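Local coordinates for protein putative Nitroreductase (Anabaena variabilis ATCC 29413, PDB 3EO7) that binds flavin mononucleotide and is probably an oxidoreductase of the nitroreductase family, at residues A[86-91]-A[95-100]; A[415-420]-A[490-495]. All coordinates share one frame; numbering follows the deposited sequence. Where two conformers were deposited one is given.

Contact 1 (A[86-91]-A[95-100]); sequences ARMPSM and VYLRAA. With FMN (flavin mononucleotide), chain B.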
ATOM      1  N   ALA A  86       0.227 -17.029  -8.066  1.00 19.20           N
ATOM      2  CA  ALA A  86       1.092 -17.542  -9.147  1.00 20.21           C
ATOM      3  C   ALA A  86       2.359 -18.121  -8.582  1.00 21.58           C
ATOM      4  O   ALA A  86       2.697 -17.934  -7.415  1.00 18.66           O
ATOM      5  CB  ALA A  86       1.442 -16.439 -10.165  1.00 18.18           C
ATOM      6  N   ARG A  87       3.091 -18.815  -9.439  1.00 23.20           N
ATOM      7  CA  ARG A  87       4.372 -19.309  -9.016  1.00 27.84           C
ATOM      8  C   ARG A  87       5.380 -19.071 -10.131  1.00 29.84           C
ATOM      9  O   ARG A  87       5.001 -19.006 -11.309  1.00 26.39           O
ATOM     10  CB  ARG A  87       4.256 -20.739  -8.536  1.00 28.68           C
ATOM     11  CG  ARG A  87       3.911 -21.790  -9.533  1.00 37.71           C
ATOM     12  CD  ARG A  87       3.227 -22.927  -8.791  1.00 53.18           C
ATOM     13  NE  ARG A  87       3.713 -24.252  -9.161  1.00 64.64           N
ATOM     14  CZ  ARG A  87       4.499 -25.027  -8.396  1.00 71.22           C
ATOM     15  NH1 ARG A  87       4.891 -24.647  -7.178  1.00 69.20           N
ATOM     16  NH2 ARG A  87       4.885 -26.217  -8.848  1.00 74.44           N
HETATM   17  N   MSE A  88       6.637 -18.836  -9.750  0.50 28.67           N
HETATM   18  CA  MSE A  88       7.759 -18.531 -10.670  0.50 30.00           C
HETATM   19  C   MSE A  88       8.983 -19.342 -10.243  0.50 29.66           C
HETATM   20  O   MSE A  88       9.308 -19.333  -9.045  0.50 24.56           O
HETATM   21  CB  MSE A  88       8.135 -17.049 -10.543  0.50 30.26           C
HETATM   22  CG  MSE A  88       7.810 -16.074 -11.685  0.50 37.20           C
HETATM   23 SE   MSE A  88       6.418 -16.541 -12.946  0.37 45.88          SE
HETATM   24  CE  MSE A  88       5.791 -14.726 -13.324  0.50 40.38           C
ATOM     25  N   PRO A  89       9.709 -19.961 -11.217  1.00 30.08           N
ATOM     26  CA  PRO A  89      10.885 -20.762 -10.909  1.00 28.50           C
ATOM     27  C   PRO A  89      12.013 -19.798 -10.553  1.00 28.20           C
ATOM     28  O   PRO A  89      12.109 -18.691 -11.135  1.00 29.16           O
ATOM     29  CB  PRO A  89      11.177 -21.477 -12.232  1.00 28.19           C
ATOM     30  CG  PRO A  89      10.768 -20.490 -13.266  1.00 30.37           C
ATOM     31  CD  PRO A  89       9.551 -19.769 -12.672  1.00 31.22           C
ATOM     32  N   SER A  90      12.880 -20.182  -9.617  1.00 27.93           N
ATOM     33  CA  SER A  90      13.990 -19.300  -9.248  1.00 28.71           C
ATOM     34  C   SER A  90      15.084 -20.064  -8.517  1.00 31.34           C
ATOM     35  O   SER A  90      14.840 -20.600  -7.449  1.00 35.54           O
ATOM     36  CB  SER A  90      13.502 -18.166  -8.353  1.00 31.94           C
ATOM     37  OG  SER A  90      14.525 -17.209  -8.164  1.00 36.78           O
HETATM   38  N   MSE A  91      16.290 -20.074  -9.081  1.00 30.82           N
HETATM   39  CA  MSE A  91      17.449 -20.770  -8.479  1.00 29.51           C
HETATM   40  C   MSE A  91      17.074 -22.075  -7.808  1.00 29.60           C
HETATM   41  O   MSE A  91      17.193 -22.244  -6.593  1.00 32.04           O
HETATM   42  CB  MSE A  91      18.198 -19.844  -7.529  1.00 33.67           C
HETATM   43  CG  MSE A  91      19.617 -20.292  -7.114  1.00 33.56           C
HETATM   44 SE   MSE A  91      20.990 -20.298  -8.548  0.75 28.31          SE
HETATM   45  CE  MSE A  91      20.827 -22.064  -9.050  1.00 26.67           C
ATOM     46  N   VAL A  95       9.204 -19.299  -6.222  1.00 31.82           N
ATOM     47  CA  VAL A  95       8.770 -18.110  -5.541  1.00 31.39           C
ATOM     48  C   VAL A  95       7.261 -18.123  -5.782  1.00 27.09           C
ATOM     49  O   VAL A  95       6.797 -18.466  -6.870  1.00 27.76           O
ATOM     50  CB  VAL A  95       9.391 -16.829  -6.144  1.00 32.55           C
ATOM     51  CG1 VAL A  95       8.722 -15.510  -5.547  1.00 31.76           C
ATOM     52  CG2 VAL A  95      10.889 -16.847  -5.929  1.00 36.35           C
ATOM     53  N   TYR A  96       6.498 -17.826  -4.754  1.00 20.88           N
ATOM     54  CA  TYR A  96       5.060 -17.762  -4.914  1.00 18.86           C
ATOM     55  C   TYR A  96       4.681 -16.304  -4.924  1.00 21.17           C
ATOM     56  O   TYR A  96       4.937 -15.591  -3.948  1.00 24.67           O
ATOM     57  CB  TYR A  96       4.372 -18.446  -3.771  1.00 19.85           C
ATOM     58  CG  TYR A  96       4.616 -19.903  -3.828  1.00 23.11           C
ATOM     59  CD1 TYR A  96       3.889 -20.689  -4.703  1.00 24.14           C
ATOM     60  CD2 TYR A  96       5.615 -20.492  -3.065  1.00 27.86           C
ATOM     61  CE1 TYR A  96       4.120 -22.045  -4.801  1.00 31.21           C
ATOM     62  CE2 TYR A  96       5.861 -21.868  -3.160  1.00 29.56           C
ATOM     63  CZ  TYR A  96       5.097 -22.622  -4.021  1.00 30.34           C
ATOM     64  OH  TYR A  96       5.302 -23.973  -4.152  1.00 36.39           O
ATOM     65  N   LEU A  97       4.049 -15.883  -6.018  1.00 17.28           N
ATOM     66  CA  LEU A  97       3.554 -14.545  -6.151  1.00 17.07           C
ATOM     67  C   LEU A  97       2.170 -14.478  -5.529  1.00 16.61           C
ATOM     68  O   LEU A  97       1.455 -15.485  -5.416  1.00 16.52           O
ATOM     69  CB  LEU A  97       3.508 -14.125  -7.618  1.00 18.01           C
ATOM     70  CG  LEU A  97       4.804 -14.303  -8.417  1.00 16.35           C
ATOM     71  CD1 LEU A  97       4.571 -13.771  -9.833  1.00 22.08           C
ATOM     72  CD2 LEU A  97       6.012 -13.623  -7.787  1.00 16.85           C
ATOM     73  N   ARG A  98       1.821 -13.278  -5.116  1.00 14.56           N
ATOM     74  CA  ARG A  98       0.630 -13.061  -4.320  1.00 15.24           C
ATOM     75  C   ARG A  98      -0.314 -12.022  -4.863  1.00 14.87           C
ATOM     76  O   ARG A  98      -0.029 -11.306  -5.831  1.00 15.37           O
ATOM     77  CB  ARG A  98       1.058 -12.650  -2.889  1.00 15.72           C
ATOM     78  CG  ARG A  98       2.170 -13.511  -2.288  1.00 16.83           C
ATOM     79  CD  ARG A  98       2.373 -13.298  -0.794  1.00 16.26           C
ATOM     80  NE  ARG A  98       3.579 -14.030  -0.391  1.00 17.17           N
ATOM     81  CZ  ARG A  98       4.045 -14.117   0.838  1.00 20.12           C
ATOM     82  NH1 ARG A  98       3.391 -13.592   1.847  1.00 18.66           N
ATOM     83  NH2 ARG A  98       5.179 -14.776   1.052  1.00 20.44           N
ATOM     84  N   ALA A  99      -1.462 -11.930  -4.196  1.00 14.10           N
ATOM     85  CA  ALA A  99      -2.495 -10.960  -4.552  1.00 15.29           C
ATOM     86  C   ALA A  99      -1.956  -9.533  -4.483  1.00 15.17           C
ATOM     87  O   ALA A  99      -2.418  -8.648  -5.208  1.00 15.75           O
ATOM     88  CB  ALA A  99      -3.731 -11.112  -3.627  1.00 15.34           C
ATOM     89  N   ALA A 100      -1.048  -9.277  -3.543  1.00 16.19           N
ATOM     90  CA  ALA A 100      -0.405  -7.983  -3.418  1.00 15.70           C
ATOM     91  C   ALA A 100       1.009  -8.065  -4.044  1.00 15.23           C
ATOM     92  O   ALA A 100       1.719  -9.041  -3.805  1.00 17.45           O
ATOM     93  CB  ALA A 100      -0.253  -7.581  -1.952  1.00 15.61           C
TER
HETATM   94  N1  FMN B 700       8.967  -4.244 -10.760  1.00 13.36           N
HETATM   95  C2  FMN B 700      10.006  -3.843 -11.583  1.00 19.23           C
HETATM   96  O2  FMN B 700      10.242  -4.432 -12.632  1.00 17.54           O
HETATM   97  N3  FMN B 700      10.844  -2.804 -11.278  1.00 16.12           N
HETATM   98  C4  FMN B 700      10.737  -2.110 -10.110  1.00 17.03           C
HETATM   99  O4  FMN B 700      11.402  -1.066  -9.976  1.00 16.24           O
HETATM  100  C4A FMN B 700       9.702  -2.476  -9.252  1.00 14.89           C
HETATM  101  N5  FMN B 700       9.571  -1.847  -8.028  1.00 12.76           N
HETATM  102  C5A FMN B 700       8.471  -2.156  -7.203  1.00 13.33           C
HETATM  103  C6  FMN B 700       8.235  -1.467  -6.019  1.00 12.98           C
HETATM  104  C7  FMN B 700       7.161  -1.787  -5.189  1.00 13.46           C
HETATM  105  C7M FMN B 700       6.858  -0.928  -3.952  1.00 13.11           C
HETATM  106  C8  FMN B 700       6.294  -2.813  -5.544  1.00 14.61           C
HETATM  107  C8M FMN B 700       5.007  -3.078  -4.791  1.00 10.86           C
HETATM  108  C9  FMN B 700       6.504  -3.523  -6.741  1.00 13.14           C
HETATM  109  C9A FMN B 700       7.592  -3.192  -7.568  1.00 13.07           C
HETATM  110  N10 FMN B 700       7.812  -3.895  -8.747  1.00 14.49           N
HETATM  111  C10 FMN B 700       8.835  -3.537  -9.583  1.00 14.61           C
HETATM  112  C1' FMN B 700       7.054  -5.168  -9.064  1.00 12.78           C
HETATM  113  C2' FMN B 700       7.530  -6.367  -8.268  1.00 14.98           C
HETATM  114  O2' FMN B 700       8.738  -6.893  -8.860  1.00 16.43           O
HETATM  115  C3' FMN B 700       6.421  -7.415  -8.229  1.00 13.02           C
HETATM  116  O3' FMN B 700       5.313  -6.927  -7.466  1.00 13.97           O
HETATM  117  C4' FMN B 700       6.878  -8.793  -7.714  1.00 13.75           C
HETATM  118  O4' FMN B 700       7.896  -9.360  -8.586  1.00 15.56           O
HETATM  119  C5' FMN B 700       5.693  -9.733  -7.611  1.00 11.88           C
HETATM  120  O5' FMN B 700       5.045  -9.905  -8.842  1.00 14.48           O
HETATM  121  P   FMN B 700       3.515  -9.558  -9.045  1.00 14.60           P
HETATM  122  O1P FMN B 700       3.345  -8.058  -8.828  1.00 14.99           O
HETATM  123  O2P FMN B 700       3.215  -9.969 -10.482  1.00 14.81           O
HETATM  124  O3P FMN B 700       2.682 -10.341  -8.072  1.00 13.91           O

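Contact 2 (A[415-420]-A[490-495]); sequences RRELHF and NEVLGI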
ATOM      1  N   ARG A 415      10.586  10.156 -22.670  1.00 16.51           N
ATOM      2  CA  ARG A 415      10.933   8.717 -22.646  1.00 16.44           C
ATOM      3  C   ARG A 415      12.357   8.458 -22.211  1.00 15.73           C
ATOM      4  O   ARG A 415      12.606   7.597 -21.342  1.00 15.83           O
ATOM      5  CB  ARG A 415      10.685   8.074 -23.998  1.00 16.98           C
ATOM      6  CG  ARG A 415       9.210   7.947 -24.363  1.00 17.45           C
ATOM      7  CD  ARG A 415       9.013   7.103 -25.605  1.00 20.30           C
ATOM      8  NE  ARG A 415       7.599   7.116 -25.974  1.00 19.69           N
ATOM      9  CZ  ARG A 415       6.673   6.390 -25.363  1.00 19.08           C
ATOM     10  NH1 ARG A 415       6.991   5.566 -24.365  1.00 19.18           N
ATOM     11  NH2 ARG A 415       5.408   6.479 -25.763  1.00 20.63           N
ATOM     12  N   ARG A 416      13.305   9.175 -22.815  1.00 16.83           N
ATOM     13  CA  ARG A 416      14.734   8.972 -22.497  1.00 18.69           C
ATOM     14  C   ARG A 416      15.028   9.278 -21.045  1.00 18.54           C
ATOM     15  O   ARG A 416      15.731   8.540 -20.353  1.00 17.35           O
ATOM     16  CB  ARG A 416      15.594   9.854 -23.409  1.00 18.68           C
ATOM     17  CG  ARG A 416      17.072   9.633 -23.295  1.00 29.11           C
ATOM     18  CD  ARG A 416      17.868  10.638 -24.168  1.00 35.87           C
ATOM     19  NE  ARG A 416      17.484  12.022 -23.838  1.00 57.17           N
ATOM     20  CZ  ARG A 416      17.917  12.730 -22.786  1.00 59.65           C
ATOM     21  NH1 ARG A 416      18.773  12.218 -21.906  1.00 66.22           N
ATOM     22  NH2 ARG A 416      17.468  13.970 -22.610  1.00 63.12           N
ATOM     23  N   GLU A 417      14.445  10.376 -20.587  0.50 15.56           N
ATOM     24  CA  GLU A 417      14.581  10.815 -19.228  0.50 16.14           C
ATOM     25  C   GLU A 417      14.014   9.818 -18.239  0.50 15.57           C
ATOM     26  O   GLU A 417      14.668   9.482 -17.265  0.50 15.00           O
ATOM     27  CB  GLU A 417      13.880  12.156 -19.032  0.50 17.54           C
ATOM     28  CG  GLU A 417      14.550  13.327 -19.744  0.50 19.50           C
ATOM     29  CD  GLU A 417      14.292  13.494 -21.255  0.50 15.30           C
ATOM     30  OE1 GLU A 417      13.600  12.716 -21.976  0.50  7.69           O
ATOM     31  OE2 GLU A 417      14.867  14.485 -21.741  0.50 30.43           O
ATOM     32  N   LEU A 418      12.806   9.335 -18.508  1.00 15.72           N
ATOM     33  CA  LEU A 418      12.118   8.399 -17.607  1.00 15.19           C
ATOM     34  C   LEU A 418      12.880   7.075 -17.539  1.00 14.88           C
ATOM     35  O   LEU A 418      12.974   6.442 -16.501  1.00 16.57           O
ATOM     36  CB  LEU A 418      10.686   8.195 -18.067  1.00 16.18           C
ATOM     37  CG  LEU A 418       9.713   9.382 -17.873  1.00 16.61           C
ATOM     38  CD1 LEU A 418       8.494   9.173 -18.769  1.00 14.98           C
ATOM     39  CD2 LEU A 418       9.374   9.570 -16.365  1.00 19.16           C
ATOM     40  N   HIS A 419      13.462   6.682 -18.658  1.00 14.64           N
ATOM     41  CA  HIS A 419      14.287   5.499 -18.726  1.00 15.53           C
ATOM     42  C   HIS A 419      15.413   5.627 -17.685  1.00 16.76           C
ATOM     43  O   HIS A 419      15.621   4.715 -16.878  1.00 18.31           O
ATOM     44  CB  HIS A 419      14.823   5.386 -20.154  1.00 16.87           C
ATOM     45  CG  HIS A 419      15.562   4.131 -20.441  1.00 14.12           C
ATOM     46  ND1 HIS A 419      16.332   3.986 -21.580  1.00 22.46           N
ATOM     47  CD2 HIS A 419      15.642   2.963 -19.777  1.00 19.11           C
ATOM     48  CE1 HIS A 419      16.866   2.779 -21.589  1.00 27.59           C
ATOM     49  NE2 HIS A 419      16.469   2.137 -20.505  1.00 16.79           N
ATOM     50  N   PHE A 420      16.104   6.766 -17.697  1.00 15.66           N
ATOM     51  CA  PHE A 420      17.171   7.058 -16.741  1.00 17.06           C
ATOM     52  C   PHE A 420      16.661   7.154 -15.312  1.00 18.64           C
ATOM     53  O   PHE A 420      17.192   6.501 -14.408  1.00 17.63           O
ATOM     54  CB  PHE A 420      17.871   8.353 -17.147  1.00 17.55           C
ATOM     55  CG  PHE A 420      18.868   8.888 -16.129  1.00 19.48           C
ATOM     56  CD1 PHE A 420      20.131   8.353 -16.019  1.00 28.97           C
ATOM     57  CD2 PHE A 420      18.536   9.991 -15.348  1.00 24.18           C
ATOM     58  CE1 PHE A 420      21.025   8.873 -15.106  1.00 28.04           C
ATOM     59  CE2 PHE A 420      19.430  10.519 -14.452  1.00 28.52           C
ATOM     60  CZ  PHE A 420      20.664   9.961 -14.335  1.00 24.86           C
ATOM     61  N   ASN A 490      12.530  15.883 -10.103  1.00 18.75           N
ATOM     62  CA  ASN A 490      11.891  17.201 -10.121  1.00 20.98           C
ATOM     63  C   ASN A 490      12.372  18.109 -11.227  1.00 21.70           C
ATOM     64  O   ASN A 490      11.583  18.762 -11.900  1.00 24.28           O
ATOM     65  CB  ASN A 490      12.065  17.895  -8.776  1.00 20.34           C
ATOM     66  CG  ASN A 490      11.478  17.099  -7.651  1.00 22.67           C
ATOM     67  OD1 ASN A 490      11.959  16.006  -7.360  1.00 24.57           O
ATOM     68  ND2 ASN A 490      10.451  17.648  -6.989  1.00 18.99           N
ATOM     69  N   GLU A 491      13.693  18.074 -11.368  0.50 26.83           N
ATOM     70  CA  GLU A 491      14.482  18.827 -12.332  0.50 29.75           C
ATOM     71  C   GLU A 491      13.989  18.609 -13.769  0.50 28.87           C
ATOM     72  O   GLU A 491      13.775  19.542 -14.523  0.50 29.27           O
ATOM     73  CB  GLU A 491      15.956  18.379 -12.201  0.50 30.16           C
ATOM     74  CG  GLU A 491      16.635  18.704 -10.824  0.50 32.83           C
ATOM     75  CD  GLU A 491      18.089  18.185 -10.680  0.50 29.89           C
ATOM     76  OE1 GLU A 491      18.594  17.495 -11.588  0.50 22.73           O
ATOM     77  OE2 GLU A 491      18.724  18.445  -9.625  0.50 30.96           O
ATOM     78  N   VAL A 492      13.807  17.343 -14.120  1.00 29.32           N
ATOM     79  CA  VAL A 492      13.342  16.918 -15.448  1.00 24.28           C
ATOM     80  C   VAL A 492      11.854  17.251 -15.705  1.00 23.42           C
ATOM     81  O   VAL A 492      11.476  17.868 -16.696  1.00 20.81           O
ATOM     82  CB  VAL A 492      13.546  15.386 -15.586  1.00 25.41           C
ATOM     83  CG1 VAL A 492      12.851  14.839 -16.833  1.00 24.10           C
ATOM     84  CG2 VAL A 492      15.028  15.047 -15.580  1.00 23.97           C
ATOM     85  N   LEU A 493      11.003  16.857 -14.779  1.00 20.36           N
ATOM     86  CA  LEU A 493       9.563  16.926 -14.971  1.00 19.64           C
ATOM     87  C   LEU A 493       8.888  18.224 -14.562  1.00 17.97           C
ATOM     88  O   LEU A 493       7.731  18.438 -14.851  1.00 20.03           O
ATOM     89  CB  LEU A 493       8.937  15.708 -14.254  1.00 18.56           C
ATOM     90  CG  LEU A 493       9.336  14.331 -14.825  1.00 20.20           C
ATOM     91  CD1 LEU A 493       8.585  13.226 -14.069  1.00 21.34           C
ATOM     92  CD2 LEU A 493       9.048  14.179 -16.370  1.00 21.16           C
ATOM     93  N   GLY A 494       9.593  19.087 -13.849  1.00 21.93           N
ATOM     94  CA  GLY A 494       8.998  20.346 -13.381  1.00 21.45           C
ATOM     95  C   GLY A 494       8.191  20.207 -12.103  1.00 20.95           C
ATOM     96  O   GLY A 494       7.352  21.058 -11.741  1.00 21.03           O
ATOM     97  N   ILE A 495       8.401  19.120 -11.399  1.00 19.72           N
ATOM     98  CA  ILE A 495       7.711  18.944 -10.131  1.00 16.95           C
ATOM     99  C   ILE A 495       8.308  19.926  -9.129  1.00 16.50           C
ATOM    100  O   ILE A 495       9.543  20.017  -9.013  1.00 17.35           O
ATOM    101  CB  ILE A 495       7.852  17.480  -9.621  1.00 18.28           C
ATOM    102  CG1 ILE A 495       7.258  16.487 -10.629  1.00 18.85           C
ATOM    103  CG2 ILE A 495       7.193  17.345  -8.240  1.00 16.55           C
ATOM    104  CD1 ILE A 495       7.349  15.003 -10.186  1.00 18.57           C
TER

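Contact 1 (A[86-91]-A[95-100])
Arg87 and Tyr96 are cross-strand neighbours on one face of a two-stranded antiparallel beta hairpin, strands 84-90 and 93-98. Ala86, Met88, Val95 and Leu97 occupy the other face, the one turned to the flavin mononucleotide. The backbone ladder is the firm part of the contact. Met88 and Val95 form a hydrogen-bonded pair, with Val95 N to Met88 O at 2.8 Å and nearly straight at the hydrogen (174°). The return bond, Met88 N to Val95 O, lies in the carbonyl plane. At Ala86 and Leu97 the ladder is less regular. Leu97 N comes from above the carbonyl plane of Ala86, and the bond from Ala86 N to Leu97 O is weak at 3.3 Å.

Leu97 is buried. Its CB lies 4.0 Å from Ala86 CB. In one of its two conformers, the selenomethionine Met88 brings its methyl CE to Leu97 CD1. On the pocket side both Leu97 methyls lie close to the ribityl-phosphate end of the cofactor. Arg334 and Arg335, which bind the cofactor, are nearby, and Ala86 touches Arg335.

The Arg87 side is looser, and the arginine is exposed. Its CG stands between the backbone N and the carbonyl carbon (chi1 67°), which brings the chain alongside the Tyr96 ring. The two point the same way. The guanidinium meets Tyr96 CE1 and OH with its edge, at NH1. NH1 is 3.1 Å from Tyr96 OH, but the angle is too poor for a hydrogen bond. With an alanine in place of Tyr96, the Arg87 chain would probably lose the ring it runs along and be freer to turn. Further along, Ser90 adds a small apolar touch, its CB 3.8 Å from Val95 CG2.

Contact 2 (A[415-420]-A[490-495])
Val492 meets Glu417 through apolar atoms alone. CG1 of Val492 lies 3.6 Å from Glu417 CB and 3.7 Å from Glu417 CG, so one methyl rests on the aliphatic base of the acid. This branch is anti to the valine's backbone N (chi1 170°), and the two side chains cross at a slant. Alongside, Leu418 CD2 and Leu493 CD1 approach to 4.4 Å, a looser touch between methyl ends. Phe414 also packs on Val492 and Leu493.

The contact joins two short helices, 415-421 and 486-493, within a nitroreductase-family region. Both leucines reach the same strand of the mixed sheet, 433-439, where they touch Phe436. Leu418 also packs on strand 381-390.

The polar interactions run within each segment or to outside partners, and no hydrogen bond links 415-420 to 490-495. In one of the two conformers of Glu417, the bend at chi2 (79°) brings the carboxylate to the side where Arg416 lies. There OE2 forms a salt bridge of 2.8 Å with Arg416 NH2 and another with Lys412 NZ. Two cations thus share one carboxylate, which probably favours its ionised form.

At the end of helix 486-493, Gly494 takes a positive phi (83°). Asn490 ND2 donates to Ile495 O at 3.2 Å from well above the carbonyl plane, and it also bonds Glu499 O.

In the fold
Contact 1 is a surface contact and contact 2 a buried one. They share no strand or helix and lie in separate nitroreductase-family regions of the chain. Their centres lie 32 Å apart, with nearest atoms about 21 Å apart, and both strands of contact 1 come earlier in the chain than either helix of contact 2. Contact 1 joins neighbouring strands of one hairpin; contact 2 brings together segments 70 residues apart in sequence. Backbone hydrogen bonds hold the first, whereas apolar side chains make the second. Contact 1 contributes Leu97 and Arg98 to the flavin pocket. Contact 2 is further off: the Leu418 side chain is about 12 Å from the cofactor and about 9 Å from that of Gln425, which binds it.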